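Local coordinates for protein inositol-1-monophosphatase (Mycobacterium tuberculosis, PDB 2Q74) that probably dephosphorylates inositol 1-phosphate to free myo-inositol and phosphate, using magnesium ions as cofactor, at residues Arg12-Asn17 with Val99-Asp104; Ala20-Phe25 with Tyr119-Gly124; Ala24-Arg29 with Asp104-Thr109; Asp54-Val59 with Asn111-Ile116; Thr143-Ala148 with Val218-Leu223. All coordinates share one frame; numbering follows the deposited sequence.

Contact 1 (Arg12-Asn17 with Val99-Asp104); sequences RSVAEN and VTWVLD
Val-14 and Ala-15, on the 8-33 helix, meet the strand segment 99-104 through one indole, that of Trp-101. Val-99 lays its CG1 over one face of this ring, 3.5 Å above the plane and offset toward the rim, so a residue of the same segment packs on the indole before the helix does. Trp-101 itself extends toward the helix, where the nearest backbone approach is 9.0 Å, between Trp-101 CA and Ala-15 CA; the indole spans that gap. Its chi1 of -62° places CG beside the backbone N, and chi2 of 88° stands the ring plane roughly upright on the CA-CB-CG plane, with the six-membered ring as the part that reaches the helix. Trp-101 CZ3 lies 4.2 Å from Ala-15 CB, which sits at the ring edge, close to the ring plane. The side chain of Val-14 crosses that of Trp-101 at about a right angle and its CG2 comes to the ring obliquely near CH2, but the modelled separation there is too short to be physical, so the detail of that approach is doubtful. The polar part of the indole is held elsewhere, NE1 donating a hydrogen bond to Asp-78 OD2. The fold is the alpha-beta-alpha-beta-alpha sandwich of the inositol monophosphatase superfamily, and Trp-101 and Leu-103 face its outer helical layer, where both also touch Leu-71 of helix 55-74. At the end of the strand Asp-104, a magnesium ligand by similarity, has its carboxylate close to those of Glu-83 and Asp-235, an acidic cluster consistent with a metal site.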
# COMPACT_ATOMS: atom_id res chain seq x y z
N ARG A 12 -26.66 -2.04 9.03
CA ARG A 12 -25.24 -1.79 9.13
C ARG A 12 -24.63 -2.59 10.27
O ARG A 12 -23.48 -3.01 10.19
CB ARG A 12 -24.93 -0.29 9.25
CG ARG A 12 -24.35 0.15 10.57
CD ARG A 12 -23.69 1.52 10.48
NE ARG A 12 -24.32 2.46 11.42
CZ ARG A 12 -24.14 3.78 11.44
NH1 ARG A 12 -23.32 4.38 10.57
NH2 ARG A 12 -24.79 4.52 12.35
N SER A 13 -25.39 -2.81 11.34
CA SER A 13 -24.91 -3.62 12.45
C SER A 13 -24.63 -5.05 12.03
O SER A 13 -23.60 -5.61 12.38
CB SER A 13 -25.92 -3.63 13.59
OG SER A 13 -25.79 -2.41 14.28
N VAL A 14 -25.56 -5.63 11.29
CA VAL A 14 -25.36 -6.97 10.79
C VAL A 14 -24.18 -6.96 9.81
O VAL A 14 -23.41 -7.92 9.73
CB VAL A 14 -26.63 -7.57 10.15
CG1 VAL A 14 -27.82 -7.46 11.09
CG2 VAL A 14 -26.94 -6.87 8.89
N ALA A 15 -24.05 -5.87 9.06
CA ALA A 15 -22.95 -5.73 8.12
C ALA A 15 -21.62 -5.67 8.86
O ALA A 15 -20.65 -6.29 8.44
CB ALA A 15 -23.13 -4.50 7.24
N GLU A 16 -21.59 -4.91 9.96
CA GLU A 16 -20.37 -4.71 10.75
C GLU A 16 -19.95 -6.03 11.39
O GLU A 16 -18.78 -6.43 11.38
CB GLU A 16 -20.58 -3.66 11.84
CG GLU A 16 -20.69 -2.23 11.31
CD GLU A 16 -21.28 -1.24 12.32
OE1 GLU A 16 -21.96 -1.67 13.29
OE2 GLU A 16 -21.07 -0.01 12.13
N ASN A 17 -20.93 -6.72 11.94
CA ASN A 17 -20.69 -7.96 12.64
C ASN A 17 -20.21 -9.06 11.71
O ASN A 17 -19.24 -9.75 12.01
CB ASN A 17 -21.95 -8.39 13.37
CG ASN A 17 -22.28 -7.49 14.53
OD1 ASN A 17 -21.41 -6.87 15.12
ND2 ASN A 17 -23.54 -7.42 14.87
N VAL A 99 -34.13 -6.77 0.94
CA VAL A 99 -32.72 -6.37 0.85
C VAL A 99 -31.84 -7.47 0.26
O VAL A 99 -32.07 -8.65 0.49
CB VAL A 99 -32.16 -6.00 2.24
CG1 VAL A 99 -30.68 -6.35 2.34
CG2 VAL A 99 -32.39 -4.54 2.54
N THR A 100 -30.83 -7.06 -0.50
CA THR A 100 -29.90 -7.99 -1.13
C THR A 100 -28.49 -7.76 -0.59
O THR A 100 -27.98 -6.63 -0.62
CB THR A 100 -29.86 -7.81 -2.65
OG1 THR A 100 -31.10 -8.24 -3.21
CG2 THR A 100 -28.71 -8.62 -3.28
N TRP A 101 -27.86 -8.82 -0.12
CA TRP A 101 -26.51 -8.71 0.42
C TRP A 101 -25.51 -8.96 -0.68
O TRP A 101 -25.49 -10.03 -1.28
CB TRP A 101 -26.33 -9.66 1.59
CG TRP A 101 -27.26 -9.29 2.67
CD1 TRP A 101 -28.53 -9.73 2.81
CD2 TRP A 101 -27.03 -8.36 3.73
NE1 TRP A 101 -29.11 -9.15 3.91
CE2 TRP A 101 -28.21 -8.30 4.49
CE3 TRP A 101 -25.93 -7.58 4.12
CZ2 TRP A 101 -28.34 -7.49 5.62
CZ3 TRP A 101 -26.05 -6.76 5.25
CH2 TRP A 101 -27.26 -6.73 5.99
N VAL A 102 -24.71 -7.94 -0.98
CA VAL A 102 -23.70 -8.01 -2.03
C VAL A 102 -22.35 -8.17 -1.34
O VAL A 102 -21.98 -7.33 -0.52
CB VAL A 102 -23.65 -6.72 -2.86
CG1 VAL A 102 -22.69 -6.87 -4.04
CG2 VAL A 102 -25.05 -6.34 -3.35
N LEU A 103 -21.62 -9.23 -1.66
CA LEU A 103 -20.41 -9.44 -0.91
C LEU A 103 -19.18 -9.97 -1.65
O LEU A 103 -19.28 -10.56 -2.73
CB LEU A 103 -20.71 -10.22 0.37
CG LEU A 103 -21.34 -11.60 0.41
CD1 LEU A 103 -22.46 -11.58 1.45
CD2 LEU A 103 -21.88 -12.02 -0.90
N ASP A 104 -18.01 -9.66 -1.08
CA ASP A 104 -16.73 -10.20 -1.50
C ASP A 104 -15.93 -10.59 -0.25
O ASP A 104 -15.51 -9.73 0.53
CB ASP A 104 -15.92 -9.21 -2.34
CG ASP A 104 -14.73 -9.87 -3.04
OD1 ASP A 104 -14.46 -11.05 -2.75
OD2 ASP A 104 -14.06 -9.24 -3.87

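Contact 2 (Ala20-Phe25 with Tyr119-Gly124); sequences AEAAAF and YAVSIG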
# COMPACT_ATOMS: atom_id res chain seq x y z
N ALA A 20 -16.61 -8.29 10.49
CA ALA A 20 -15.62 -8.56 11.55
C ALA A 20 -15.41 -10.05 11.74
O ALA A 20 -14.26 -10.52 11.85
CB ALA A 20 -16.04 -7.93 12.87
N GLU A 21 -16.51 -10.80 11.79
CA GLU A 21 -16.46 -12.25 11.86
C GLU A 21 -15.65 -12.85 10.73
O GLU A 21 -14.73 -13.61 10.96
CB GLU A 21 -17.87 -12.83 11.75
CG GLU A 21 -18.63 -12.95 13.02
CD GLU A 21 -19.96 -13.62 12.77
OE1 GLU A 21 -19.96 -14.77 12.26
OE2 GLU A 21 -21.00 -12.99 13.04
N ALA A 22 -16.03 -12.51 9.51
CA ALA A 22 -15.41 -13.06 8.31
C ALA A 22 -13.92 -12.70 8.24
O ALA A 22 -13.10 -13.54 7.87
CB ALA A 22 -16.16 -12.59 7.07
N ALA A 23 -13.57 -11.49 8.66
CA ALA A 23 -12.17 -11.08 8.70
C ALA A 23 -11.39 -12.02 9.62
O ALA A 23 -10.34 -12.54 9.25
CB ALA A 23 -12.04 -9.64 9.18
N ALA A 24 -11.93 -12.25 10.81
CA ALA A 24 -11.30 -13.16 11.77
C ALA A 24 -11.08 -14.56 11.18
O ALA A 24 -10.07 -15.23 11.47
CB ALA A 24 -12.16 -13.26 13.03
N PHE A 25 -12.02 -15.00 10.36
CA PHE A 25 -11.98 -16.33 9.75
C PHE A 25 -10.93 -16.39 8.65
O PHE A 25 -10.18 -17.34 8.55
CB PHE A 25 -13.36 -16.66 9.18
CG PHE A 25 -13.45 -18.00 8.52
CD1 PHE A 25 -13.59 -19.14 9.27
CD2 PHE A 25 -13.44 -18.11 7.14
CE1 PHE A 25 -13.71 -20.39 8.65
CE2 PHE A 25 -13.55 -19.34 6.51
CZ PHE A 25 -13.68 -20.49 7.27
N TYR A 119 -5.97 -6.53 2.02
CA TYR A 119 -7.14 -7.21 1.47
C TYR A 119 -8.30 -7.01 2.42
O TYR A 119 -8.09 -6.79 3.61
CB TYR A 119 -6.88 -8.69 1.26
CG TYR A 119 -6.02 -9.31 2.31
CD1 TYR A 119 -6.56 -10.00 3.39
CD2 TYR A 119 -4.65 -9.21 2.22
CE1 TYR A 119 -5.72 -10.58 4.35
CE2 TYR A 119 -3.84 -9.77 3.14
CZ TYR A 119 -4.35 -10.46 4.21
OH TYR A 119 -3.45 -11.03 5.11
N ALA A 120 -9.52 -7.13 1.91
CA ALA A 120 -10.70 -6.77 2.71
C ALA A 120 -11.94 -7.65 2.47
O ALA A 120 -12.13 -8.23 1.42
CB ALA A 120 -11.04 -5.35 2.46
N VAL A 121 -12.78 -7.72 3.49
CA VAL A 121 -14.09 -8.30 3.36
C VAL A 121 -15.05 -7.12 3.14
O VAL A 121 -15.02 -6.16 3.90
CB VAL A 121 -14.47 -9.05 4.65
CG1 VAL A 121 -15.87 -9.64 4.51
CG2 VAL A 121 -13.42 -10.11 4.99
N SER A 122 -15.88 -7.20 2.10
CA SER A 122 -16.86 -6.16 1.77
C SER A 122 -18.27 -6.73 1.82
O SER A 122 -18.54 -7.73 1.17
CB SER A 122 -16.59 -5.60 0.38
OG SER A 122 -17.44 -4.51 0.07
N ILE A 123 -19.15 -6.09 2.61
CA ILE A 123 -20.55 -6.49 2.79
C ILE A 123 -21.44 -5.26 2.52
O ILE A 123 -21.43 -4.29 3.28
CB ILE A 123 -20.85 -6.95 4.23
CG1 ILE A 123 -19.79 -7.91 4.79
CG2 ILE A 123 -22.23 -7.59 4.29
CD1 ILE A 123 -19.94 -9.35 4.37
N GLY A 124 -22.22 -5.29 1.45
CA GLY A 124 -23.15 -4.22 1.15
C GLY A 124 -24.60 -4.66 1.26
O GLY A 124 -24.94 -5.79 0.89
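Ala-22 and Ala-23 present two successive positions of helix 8-33 to Val-121 of strand 120-127, and each takes one methyl of that valine. The side-chain contacts are wholly apolar. Val-121 CG1 lies 3.9 Å from Ala-22 CB, whereas Val-121 CG2 belongs to Ala-23, 4.4 Å from its CB. CG2 of Val-121 also packs against the helix backbone itself, 3.9 Å from Ala-23 N and 4.0 Å from Ala-23 CA. The two segments approach to 6.3 Å between Ala-23 CA and Val-121 CA.

Polar bonds run beside this contact and not through it. In the sheet, the antiparallel neighbours on both sides hold the strand: Val-121 is bonded through its backbone to Ala-137 and Ser-122 to Asp-104. On the helix, Glu-21 forms a salt bridge with Arg-70 of helix 55-74. Val-139 and Ala-137 each touch both Ala-23 and Val-121.

This is the helix-on-sheet packing of a layered alpha/beta sandwich. Across these segments the contact is van der Waals and hydrophobic, with no directional bond; the small alanine side chains let the valine approach the helix backbone, on the strand beside 100-104, which ends at Asp-104, a probable magnesium ligand.

Contact 3 (Ala24-Arg29 with Asp104-Thr109); sequences AFVRGR and DPIDGT
Val-26 turns its CG2 toward the corner that the chain makes at Pro-105, where two weak van der Waals contacts receive it. Val-26 CG2 lies 4.1 Å from Pro-105 O and 4.4 Å from Ile-106 CG1. A chi1 of 168° sends the other methyl, CG1, to Phe-112, and the one valine thereby branches between the corner and the helix that follows it.

The corner is itself held by an Asx turn: Ile-106 N donates to Asp-104 OD1 at 3.2 Å, with an N-H...O angle of 141°, and arrives from well above the carboxylate plane. Asp-104 to Thr-109 spell DPIDGT, the signature loop of the inositol monophosphatases, which by similarity carries magnesium and substrate ligands. Farther along, Asp-107 OD2 accepts a bond from Ala-212 N, and Gly-108, with positive phi (100°), stands at the N-cap of helix 109-114.

Helix 8-33 thus backs the probable metal-binding loop from its apolar side, flanked by Thr-63 of helix 55-74 on Val-26 and by Phe-112 of helix 109-114, which touches both Val-26 and Ile-106, while strand 120-127 bonds the loop through Ala-120.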
# COMPACT_ATOMS: atom_id res chain seq x y z
N ALA A 24 -11.93 -12.25 10.81
CA ALA A 24 -11.30 -13.16 11.77
C ALA A 24 -11.08 -14.56 11.18
O ALA A 24 -10.07 -15.23 11.47
CB ALA A 24 -12.16 -13.26 13.03
N PHE A 25 -12.02 -15.00 10.36
CA PHE A 25 -11.98 -16.33 9.75
C PHE A 25 -10.93 -16.39 8.65
O PHE A 25 -10.18 -17.34 8.55
CB PHE A 25 -13.36 -16.66 9.18
CG PHE A 25 -13.45 -18.00 8.52
CD1 PHE A 25 -13.59 -19.14 9.27
CD2 PHE A 25 -13.44 -18.11 7.14
CE1 PHE A 25 -13.71 -20.39 8.65
CE2 PHE A 25 -13.55 -19.34 6.51
CZ PHE A 25 -13.68 -20.49 7.27
N VAL A 26 -10.90 -15.35 7.81
CA VAL A 26 -9.91 -15.25 6.75
C VAL A 26 -8.50 -15.24 7.33
O VAL A 26 -7.61 -15.92 6.87
CB VAL A 26 -10.13 -13.94 5.94
CG1 VAL A 26 -8.96 -13.64 5.03
CG2 VAL A 26 -11.44 -14.02 5.17
N ARG A 27 -8.34 -14.42 8.35
CA ARG A 27 -7.08 -14.22 9.03
C ARG A 27 -6.58 -15.56 9.56
O ARG A 27 -5.41 -15.92 9.43
CB ARG A 27 -7.36 -13.20 10.12
CG ARG A 27 -6.22 -12.80 10.98
CD ARG A 27 -6.20 -11.29 11.23
NE ARG A 27 -7.49 -10.62 11.32
CZ ARG A 27 -8.35 -10.70 12.34
NH1 ARG A 27 -8.10 -11.49 13.37
NH2 ARG A 27 -9.47 -10.00 12.32
N GLY A 28 -7.51 -16.34 10.10
CA GLY A 28 -7.18 -17.67 10.60
C GLY A 28 -6.97 -18.72 9.53
O GLY A 28 -6.06 -19.55 9.63
N ARG A 29 -7.84 -18.72 8.53
CA ARG A 29 -7.74 -19.69 7.43
C ARG A 29 -6.48 -19.49 6.60
O ARG A 29 -5.86 -20.47 6.16
CB ARG A 29 -8.97 -19.61 6.54
CG ARG A 29 -10.18 -20.37 7.05
CD ARG A 29 -9.94 -21.91 7.04
NE ARG A 29 -9.83 -22.44 5.68
CZ ARG A 29 -9.13 -23.52 5.33
NH1 ARG A 29 -8.45 -24.23 6.21
NH2 ARG A 29 -9.10 -23.89 4.05
N ASP A 104 -18.01 -9.66 -1.08
CA ASP A 104 -16.73 -10.20 -1.50
C ASP A 104 -15.93 -10.59 -0.25
O ASP A 104 -15.51 -9.73 0.53
CB ASP A 104 -15.92 -9.21 -2.34
CG ASP A 104 -14.73 -9.87 -3.04
OD1 ASP A 104 -14.46 -11.05 -2.75
OD2 ASP A 104 -14.06 -9.24 -3.87
N PRO A 105 -15.72 -11.90 -0.06
CA PRO A 105 -14.94 -12.40 1.07
C PRO A 105 -13.47 -11.94 1.08
O PRO A 105 -12.90 -11.74 2.15
CB PRO A 105 -14.99 -13.91 0.89
CG PRO A 105 -16.19 -14.14 0.02
CD PRO A 105 -16.22 -13.00 -0.90
N ILE A 106 -12.87 -11.82 -0.10
CA ILE A 106 -11.50 -11.34 -0.20
C ILE A 106 -11.34 -10.45 -1.42
O ILE A 106 -11.19 -10.94 -2.55
CB ILE A 106 -10.47 -12.51 -0.30
CG1 ILE A 106 -10.63 -13.51 0.87
CG2 ILE A 106 -9.04 -11.94 -0.35
CD1 ILE A 106 -9.87 -14.79 0.67
N ASP A 107 -11.40 -9.14 -1.19
CA ASP A 107 -11.08 -8.14 -2.20
C ASP A 107 -9.60 -7.80 -2.07
O ASP A 107 -9.14 -7.34 -1.03
CB ASP A 107 -11.91 -6.88 -2.00
CG ASP A 107 -11.63 -5.83 -3.05
OD1 ASP A 107 -11.23 -6.17 -4.19
OD2 ASP A 107 -11.82 -4.63 -2.77
N GLY A 108 -8.86 -8.05 -3.13
CA GLY A 108 -7.41 -7.95 -3.10
C GLY A 108 -6.84 -9.33 -2.95
O GLY A 108 -6.16 -9.60 -1.97
N THR A 109 -7.12 -10.21 -3.92
CA THR A 109 -6.66 -11.58 -3.91
C THR A 109 -5.17 -11.68 -4.21
O THR A 109 -4.49 -12.58 -3.71
CB THR A 109 -7.45 -12.47 -4.92
OG1 THR A 109 -7.54 -11.81 -6.18
CG2 THR A 109 -8.86 -12.75 -4.42

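Contact 4 (Asp54-Val59 with Asn111-Ile116); sequences DPVTVV and NFVYGI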
# COMPACT_ATOMS: atom_id res chain seq x y z
N ASP A 54 -5.82 -21.10 -6.48
CA ASP A 54 -6.27 -22.31 -5.77
C ASP A 54 -6.26 -22.15 -4.22
O ASP A 54 -7.29 -22.31 -3.58
CB ASP A 54 -5.46 -23.54 -6.20
CG ASP A 54 -6.08 -24.84 -5.69
OD1 ASP A 54 -6.26 -24.98 -4.46
OD2 ASP A 54 -6.35 -25.75 -6.52
N PRO A 55 -5.09 -21.83 -3.62
CA PRO A 55 -5.08 -21.60 -2.17
C PRO A 55 -5.94 -20.40 -1.75
O PRO A 55 -6.59 -20.43 -0.71
CB PRO A 55 -3.60 -21.35 -1.87
CG PRO A 55 -3.06 -20.78 -3.14
CD PRO A 55 -3.73 -21.64 -4.19
N VAL A 56 -5.97 -19.36 -2.57
CA VAL A 56 -6.85 -18.24 -2.31
C VAL A 56 -8.29 -18.61 -2.70
O VAL A 56 -9.23 -18.14 -2.08
CB VAL A 56 -6.40 -16.95 -3.06
CG1 VAL A 56 -6.38 -17.14 -4.56
CG2 VAL A 56 -7.31 -15.78 -2.70
N THR A 57 -8.45 -19.47 -3.72
CA THR A 57 -9.78 -19.95 -4.12
C THR A 57 -10.44 -20.69 -2.95
O THR A 57 -11.65 -20.56 -2.73
CB THR A 57 -9.72 -20.91 -5.34
OG1 THR A 57 -9.30 -20.18 -6.51
CG2 THR A 57 -11.08 -21.58 -5.61
N VAL A 58 -9.62 -21.42 -2.20
CA VAL A 58 -10.11 -22.19 -1.07
C VAL A 58 -10.65 -21.27 0.02
O VAL A 58 -11.78 -21.44 0.44
CB VAL A 58 -9.00 -23.11 -0.48
CG1 VAL A 58 -9.52 -23.86 0.71
CG2 VAL A 58 -8.54 -24.09 -1.54
N VAL A 59 -9.85 -20.31 0.45
CA VAL A 59 -10.24 -19.43 1.55
C VAL A 59 -11.42 -18.56 1.14
O VAL A 59 -12.32 -18.29 1.95
CB VAL A 59 -9.11 -18.52 2.01
CG1 VAL A 59 -9.63 -17.58 3.07
CG2 VAL A 59 -7.95 -19.34 2.53
N ASN A 111 -3.05 -9.46 -3.31
CA ASN A 111 -2.47 -9.01 -2.06
C ASN A 111 -2.45 -10.13 -1.03
O ASN A 111 -1.41 -10.39 -0.40
CB ASN A 111 -3.24 -7.80 -1.52
CG ASN A 111 -2.77 -6.50 -2.14
OD1 ASN A 111 -1.66 -6.45 -2.61
ND2 ASN A 111 -3.60 -5.45 -2.11
N PHE A 112 -3.59 -10.80 -0.89
CA PHE A 112 -3.73 -11.98 -0.05
C PHE A 112 -2.65 -13.07 -0.33
O PHE A 112 -2.02 -13.59 0.58
CB PHE A 112 -5.11 -12.58 -0.26
CG PHE A 112 -5.41 -13.77 0.60
CD1 PHE A 112 -5.95 -13.60 1.85
CD2 PHE A 112 -5.17 -15.04 0.14
CE1 PHE A 112 -6.24 -14.69 2.65
CE2 PHE A 112 -5.45 -16.15 0.93
CZ PHE A 112 -5.98 -15.97 2.18
N VAL A 113 -2.46 -13.39 -1.60
CA VAL A 113 -1.50 -14.41 -1.98
C VAL A 113 -0.05 -14.01 -1.66
O VAL A 113 0.78 -14.86 -1.30
CB VAL A 113 -1.63 -14.77 -3.49
CG1 VAL A 113 -0.48 -15.61 -3.94
CG2 VAL A 113 -2.93 -15.53 -3.74
N TYR A 114 0.26 -12.72 -1.81
CA TYR A 114 1.62 -12.23 -1.59
C TYR A 114 1.91 -11.80 -0.16
O TYR A 114 3.05 -11.60 0.20
CB TYR A 114 1.92 -11.05 -2.53
CG TYR A 114 2.35 -11.43 -3.93
CD1 TYR A 114 1.40 -11.76 -4.90
CD2 TYR A 114 3.69 -11.44 -4.31
CE1 TYR A 114 1.77 -12.11 -6.18
CE2 TYR A 114 4.07 -11.77 -5.60
CZ TYR A 114 3.09 -12.11 -6.52
OH TYR A 114 3.39 -12.41 -7.81
N GLY A 115 0.88 -11.67 0.66
CA GLY A 115 1.07 -11.25 2.04
C GLY A 115 1.17 -9.73 2.17
O GLY A 115 1.78 -9.22 3.13
N ILE A 116 0.62 -8.99 1.22
CA ILE A 116 0.56 -7.55 1.35
C ILE A 116 -0.71 -7.23 2.17
O ILE A 116 -1.81 -7.56 1.74
CB ILE A 116 0.54 -6.86 -0.04
CG1 ILE A 116 1.81 -7.23 -0.82
CG2 ILE A 116 0.36 -5.33 0.12
CD1 ILE A 116 1.80 -6.75 -2.24
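Two short helical pieces, the start of helix 55-74 and the last turn of helix 109-114, approach until Val-56 CA and Val-113 CA are 6.6 Å apart. The side chains between them are all apolar. Phe-112 carries most of the contact: with CG pointing directly away from the backbone N (chi1 -177°), the ring swings across to helix 55-74, where two valines one turn apart receive it. Val-56 CG2 lies 3.6 Å from CD2 of Phe-112, the two side chains running past each other in opposite directions. Val-59 meets the far end of the ring, its CG2 3.9 Å from Phe-112 CZ, with its CB and CG1 scarcely farther off. Both valines come at the ring at a slant. Val-113 adds a smaller patch, its CG2 resting 3.8 Å from Val-56 CB and 3.9 Å from Val-56 CG1, the two side chains crossing at about a right angle. Val-56 is therefore wedged against two consecutive residues of the opposing turn. That turn ends at Gly-115, whose positive phi (83°) takes the chain out of the helix, and Asn-111 ND2 braces it with bonds to Ala-118 O and Ile-208 O. Phe-112 has further partners of its own, a cation-pi contact with Arg-30 and an edge-to-face stack with Tyr-119. Around the contact, helix 8-33 adds Val-26 to Phe-112, strand 106-107 places Ile-106 against both Val-59 and Phe-112, and the other side of helix 109-114 faces the dimer interface, where Tyr-114 OH is hydrogen-bonded to Asp-224 OD2 of the second subunit.

Contact 5 (Thr143-Ala148 with Val218-Leu223); sequences TVYSAA and VAAGRL
A Schellman motif closes helix 211-220, and against this helix end lies Tyr-145, from strand 143-148 of the large sheet. The contact thus joins that sheet to the helix lying between the two sheets of the sandwich. Gly-221 makes the turn with a positive phi of 94°, and its N is bonded to Val-218 O at 3.1 Å. Ala-220, the last helical residue, and Arg-222, just past the glycine, are the two that reach the tyrosine. A chi1 of -61° sets the Tyr-145 ring beside its own backbone N, and from there the ring reaches from the strand to the helix end. Ala-220 CB sits at the ring edge, close to its plane, 4.3 Å from Tyr-145 CE2. Elsewhere the ring packs among Cys-216, Leu-155, Leu-164 and Ile-242. The strand is fixed by its neighbours in the sheet, Tyr-145 being bonded through its backbone to Val-136. Beyond the helix end the chain runs to the dimer interface, where Arg-222 packs on Gly-115 and Leu-223 on Ile-116 of the second subunit. The arginine chain is extended from CG to NE, which brings its guanidinium up to the tyrosine hydroxyl. The two meet without a hydrogen bond: Tyr-145 OH stands over one guanidinium face, toward its rim, 3.8 Å from Arg-222 NH2 and 3.9 Å from Arg-222 CZ, with ring and guanidinium planes 68° apart.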
# COMPACT_ATOMS: atom_id res chain seq x y z
N THR A 143 -9.46 -3.69 11.56
CA THR A 143 -10.36 -2.54 11.68
C THR A 143 -11.59 -2.76 10.78
O THR A 143 -11.56 -3.58 9.87
CB THR A 143 -9.63 -1.27 11.25
OG1 THR A 143 -9.20 -1.41 9.89
CG2 THR A 143 -8.40 -1.05 12.11
N VAL A 144 -12.67 -2.03 11.04
CA VAL A 144 -13.88 -2.15 10.24
C VAL A 144 -14.45 -0.77 9.95
O VAL A 144 -14.70 0.03 10.86
CB VAL A 144 -14.94 -3.06 10.91
CG1 VAL A 144 -16.15 -3.25 9.98
CG2 VAL A 144 -14.35 -4.43 11.24
N TYR A 145 -14.64 -0.49 8.67
CA TYR A 145 -15.27 0.76 8.22
C TYR A 145 -16.72 0.43 7.98
O TYR A 145 -17.01 -0.64 7.46
CB TYR A 145 -14.63 1.23 6.91
CG TYR A 145 -13.14 1.51 7.00
CD1 TYR A 145 -12.20 0.48 6.91
CD2 TYR A 145 -12.69 2.81 7.18
CE1 TYR A 145 -10.82 0.76 7.00
CE2 TYR A 145 -11.36 3.10 7.24
CZ TYR A 145 -10.41 2.07 7.16
OH TYR A 145 -9.08 2.40 7.26
N SER A 146 -17.63 1.35 8.33
CA SER A 146 -19.04 1.13 8.02
C SER A 146 -19.83 2.41 7.87
O SER A 146 -19.39 3.47 8.31
CB SER A 146 -19.69 0.27 9.09
OG SER A 146 -19.55 0.85 10.38
N ALA A 147 -21.00 2.30 7.25
CA ALA A 147 -21.86 3.44 7.03
C ALA A 147 -23.27 2.96 6.76
O ALA A 147 -23.49 1.79 6.47
CB ALA A 147 -21.35 4.25 5.86
N ALA A 148 -24.22 3.89 6.87
CA ALA A 148 -25.61 3.68 6.47
C ALA A 148 -26.23 5.02 6.04
O ALA A 148 -25.84 6.07 6.56
CB ALA A 148 -26.40 3.05 7.60
N VAL A 218 -10.34 7.05 1.11
CA VAL A 218 -10.90 8.35 0.73
C VAL A 218 -11.81 8.86 1.86
O VAL A 218 -11.66 9.98 2.33
CB VAL A 218 -11.66 8.25 -0.59
CG1 VAL A 218 -12.40 9.53 -0.88
CG2 VAL A 218 -10.68 7.91 -1.75
N ALA A 219 -12.65 7.96 2.37
CA ALA A 219 -13.50 8.24 3.49
C ALA A 219 -12.73 8.69 4.72
O ALA A 219 -13.10 9.63 5.38
CB ALA A 219 -14.34 7.03 3.81
N ALA A 220 -11.65 8.01 5.03
CA ALA A 220 -10.86 8.30 6.21
C ALA A 220 -9.95 9.51 6.02
O ALA A 220 -9.47 10.07 7.00
CB ALA A 220 -10.02 7.12 6.57
N GLY A 221 -9.71 9.92 4.78
CA GLY A 221 -8.80 11.03 4.49
C GLY A 221 -7.38 10.57 4.19
O GLY A 221 -6.46 11.37 4.18
N ARG A 222 -7.19 9.28 3.95
CA ARG A 222 -5.86 8.76 3.61
C ARG A 222 -5.54 8.88 2.12
O ARG A 222 -4.39 8.80 1.73
CB ARG A 222 -5.74 7.32 4.06
CG ARG A 222 -6.05 7.17 5.51
CD ARG A 222 -5.59 5.85 6.05
NE ARG A 222 -6.21 5.57 7.34
CZ ARG A 222 -5.89 4.56 8.13
NH1 ARG A 222 -4.93 3.70 7.80
NH2 ARG A 222 -6.55 4.41 9.28
N LEU A 223 -6.57 9.06 1.31
CA LEU A 223 -6.44 9.48 -0.08
C LEU A 223 -7.39 10.65 -0.26
O LEU A 223 -8.41 10.71 0.44
CB LEU A 223 -6.85 8.37 -1.04
CG LEU A 223 -6.01 7.10 -1.05
CD1 LEU A 223 -6.75 6.12 -1.96
CD2 LEU A 223 -4.55 7.34 -1.51

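Overall arrangement
Helix 8-33 opens three of the five contacts. From its N-terminal part, contact 1 closes a loop at strand 100-104; further along, contact 2 closes one at strand 120-127, crossing contact 1, and the two strands are neighbours in the seven-stranded sheet. Contact 3 starts from the overlapping helical segment, also crosses contact 1 and closes before contact 2, at the 104-109 loop. Contact 4 begins at helix 55-74 and ends at helix 109-114, so it crosses contacts 1 and 3 and falls wholly within the span of contact 2. Contact 5 follows all of them in series, linking the same sheet to helix 211-220; Glu-16 and Ser-146 join it to contact 1. Contacts 4 and 5 both border the second subunit.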